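Local coordinates for protein nucleoside hydrolase, putative (Trypanosoma brucei, PDB 3FZ0) that belongs to the nucleoside hydrolase family and binds a calcium ion, at residues B[78-83]-B[182-187]. The protein carries 2 engineered substitutions. Residues are numbered along the deposited sequence; the frame is centred on the assembly and turned at random.
Sequences RETVQW and NSHCDP
T80 meets H184 and C185 through its two branches. The methyl CG2 lies over one face of the H184 imidazole, 3.4 Å from ND1, while OG1 lies 3.1 Å from C185 SG. With chi1 at 61°, OG1 sits between the backbone N and carbonyl carbon of T80, which leaves CG2 beside the N and directed at the ring. The E79 carbonyl O approaches the same imidazole obliquely, 3.7 Å from CE1. At the ring edge, in its plane, a water stands 2.6 Å from H184 NE2 and donates to E79 OE1 at 2.8 Å, bridging the two side chains. The other nitrogen, ND1, is hydrogen-bonded to S175 OG, so both ring nitrogens have polar partners and the imidazole's rotation is probably fixed. R78 braces the threonine: NE donates to T80 O (2.8 Å), from well above the carbonyl plane, and NH2 makes a weak bond to OG1 and another bond to G42 O. E79 OE2 forms a salt bridge with R311 of the second subunit. The loop after strand 66-68 thus packs on helix 181-185, the C185 side chain about 9 Å from the calcium ion bound at D14, D19, L134 and D283 in this mixed-sheet nucleoside hydrolase fold.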
loop_
_atom_site.group_PDB
_atom_site.type_symbol
_atom_site.label_atom_id
_atom_site.label_comp_id
_atom_site.label_asym_id
_atom_site.label_seq_id
_atom_site.Cartn_x
_atom_site.Cartn_y
_atom_site.Cartn_z
ATOM N N ARG B 78 -8.243 3.817 -15.022
ATOM C CA ARG B 78 -8.524 5.029 -14.222
ATOM C C ARG B 78 -9.236 4.634 -12.951
ATOM O O ARG B 78 -10.057 3.727 -12.962
ATOM C CB ARG B 78 -9.350 6.072 -15.012
ATOM C CG ARG B 78 -10.704 5.569 -15.538
ATOM C CD ARG B 78 -11.485 6.627 -16.248
ATOM N NE ARG B 78 -11.632 7.816 -15.417
ATOM C CZ ARG B 78 -11.783 9.065 -15.878
ATOM N NH1 ARG B 78 -11.796 9.317 -17.170
ATOM N NH2 ARG B 78 -11.877 10.073 -15.032
ATOM N N GLU B 79 -8.889 5.301 -11.860
ATOM C CA GLU B 79 -9.490 5.040 -10.542
ATOM C C GLU B 79 -10.355 6.249 -10.144
ATOM O O GLU B 79 -10.867 6.350 -9.022
ATOM C CB GLU B 79 -8.408 4.667 -9.505
ATOM C CG GLU B 79 -7.461 3.526 -10.024
ATOM C CD GLU B 79 -6.467 2.968 -8.984
ATOM O OE1 GLU B 79 -6.570 3.319 -7.792
ATOM O OE2 GLU B 79 -5.591 2.140 -9.347
ATOM N N THR B 80 -10.502 7.175 -11.084
ATOM C CA THR B 80 -11.384 8.328 -10.926
ATOM C C THR B 80 -12.581 8.207 -11.877
ATOM O O THR B 80 -12.605 7.409 -12.812
ATOM C CB THR B 80 -10.658 9.662 -11.208
ATOM O OG1 THR B 80 -10.170 9.677 -12.560
ATOM C CG2 THR B 80 -9.497 9.851 -10.258
ATOM N N VAL B 81 -13.564 9.039 -11.616
ATOM C CA VAL B 81 -14.804 9.125 -12.373
ATOM C C VAL B 81 -14.805 10.505 -13.045
ATOM O O VAL B 81 -14.229 11.465 -12.495
ATOM C CB VAL B 81 -15.976 8.985 -11.368
ATOM C CG1 VAL B 81 -17.232 9.659 -11.841
ATOM C CG2 VAL B 81 -16.206 7.495 -11.027
ATOM N N GLN B 82 -15.413 10.599 -14.235
ATOM C CA GLN B 82 -15.666 11.896 -14.901
ATOM C C GLN B 82 -16.688 12.720 -14.116
ATOM O O GLN B 82 -17.777 12.259 -13.792
ATOM C CB GLN B 82 -16.118 11.708 -16.352
ATOM C CG GLN B 82 -15.039 11.084 -17.258
ATOM C CD GLN B 82 -15.290 11.268 -18.765
ATOM O OE1 GLN B 82 -16.376 11.668 -19.193
ATOM N NE2 GLN B 82 -14.264 10.978 -19.570
ATOM N N TRP B 83 -16.309 13.943 -13.795
ATOM C CA TRP B 83 -17.090 14.821 -12.926
ATOM C C TRP B 83 -18.472 15.183 -13.490
ATOM O O TRP B 83 -19.469 15.015 -12.804
ATOM C CB TRP B 83 -16.282 16.093 -12.690
ATOM C CG TRP B 83 -16.843 17.074 -11.676
ATOM C CD1 TRP B 83 -17.417 16.784 -10.448
ATOM C CD2 TRP B 83 -16.835 18.510 -11.787
ATOM N NE1 TRP B 83 -17.780 17.959 -9.816
ATOM C CE2 TRP B 83 -17.427 19.027 -10.606
ATOM C CE3 TRP B 83 -16.391 19.409 -12.777
ATOM C CZ2 TRP B 83 -17.598 20.399 -10.393
ATOM C CZ3 TRP B 83 -16.559 20.772 -12.568
ATOM C CH2 TRP B 83 -17.145 21.256 -11.382
ATOM N N ASN B 182 -6.718 15.641 -10.619
ATOM C CA ASN B 182 -5.658 15.397 -11.610
ATOM C C ASN B 182 -4.590 14.476 -11.017
ATOM O O ASN B 182 -4.100 13.552 -11.675
ATOM C CB ASN B 182 -4.990 16.716 -12.076
ATOM C CG ASN B 182 -5.902 17.596 -12.925
ATOM O OD1 ASN B 182 -6.806 17.105 -13.578
ATOM N ND2 ASN B 182 -5.623 18.909 -12.944
ATOM N N SER B 183 -4.216 14.747 -9.771
ATOM C CA SER B 183 -3.266 13.924 -9.043
ATOM C C SER B 183 -3.793 12.494 -8.923
ATOM O O SER B 183 -3.089 11.538 -9.299
ATOM C CB SER B 183 -2.998 14.517 -7.651
ATOM O OG SER B 183 -1.870 13.902 -7.025
ATOM N N HIS B 184 -5.021 12.353 -8.412
ATOM C CA HIS B 184 -5.654 11.050 -8.253
ATOM C C HIS B 184 -5.769 10.309 -9.594
ATOM O O HIS B 184 -5.621 9.118 -9.638
ATOM C CB HIS B 184 -7.033 11.196 -7.586
ATOM C CG HIS B 184 -7.630 9.903 -7.133
ATOM N ND1 HIS B 184 -8.974 9.758 -6.874
ATOM C CD2 HIS B 184 -7.070 8.693 -6.889
ATOM C CE1 HIS B 184 -9.221 8.518 -6.492
ATOM N NE2 HIS B 184 -8.080 7.849 -6.486
ATOM N N CYS B 185 -6.001 11.037 -10.676
ATOM C CA CYS B 185 -6.140 10.450 -12.018
ATOM C C CYS B 185 -4.896 9.720 -12.407
ATOM O O CYS B 185 -4.954 8.654 -13.014
ATOM C CB CYS B 185 -6.417 11.527 -13.062
ATOM S SG CYS B 185 -8.166 11.931 -13.219
ATOM N N ASP B 186 -3.751 10.285 -12.052
ATOM C CA ASP B 186 -2.518 9.633 -12.430
ATOM C C ASP B 186 -1.438 9.957 -11.441
ATOM O O ASP B 186 -0.640 10.872 -11.676
ATOM C CB ASP B 186 -2.100 10.020 -13.864
ATOM C CG ASP B 186 -1.118 9.067 -14.427
ATOM O OD1 ASP B 186 -0.461 8.433 -13.594
ATOM O OD2 ASP B 186 -0.994 8.924 -15.674
ATOM N N PRO B 187 -1.408 9.208 -10.327
ATOM C CA PRO B 187 -0.411 9.431 -9.285
ATOM C C PRO B 187 0.992 9.090 -9.799
ATOM O O PRO B 187 1.922 9.861 -9.566
ATOM C CB PRO B 187 -0.875 8.502 -8.160
ATOM C CG PRO B 187 -2.304 8.225 -8.457
ATOM C CD PRO B 187 -2.334 8.128 -9.943
HETATM O O HOH W 1 -7.340 5.392 -6.155
#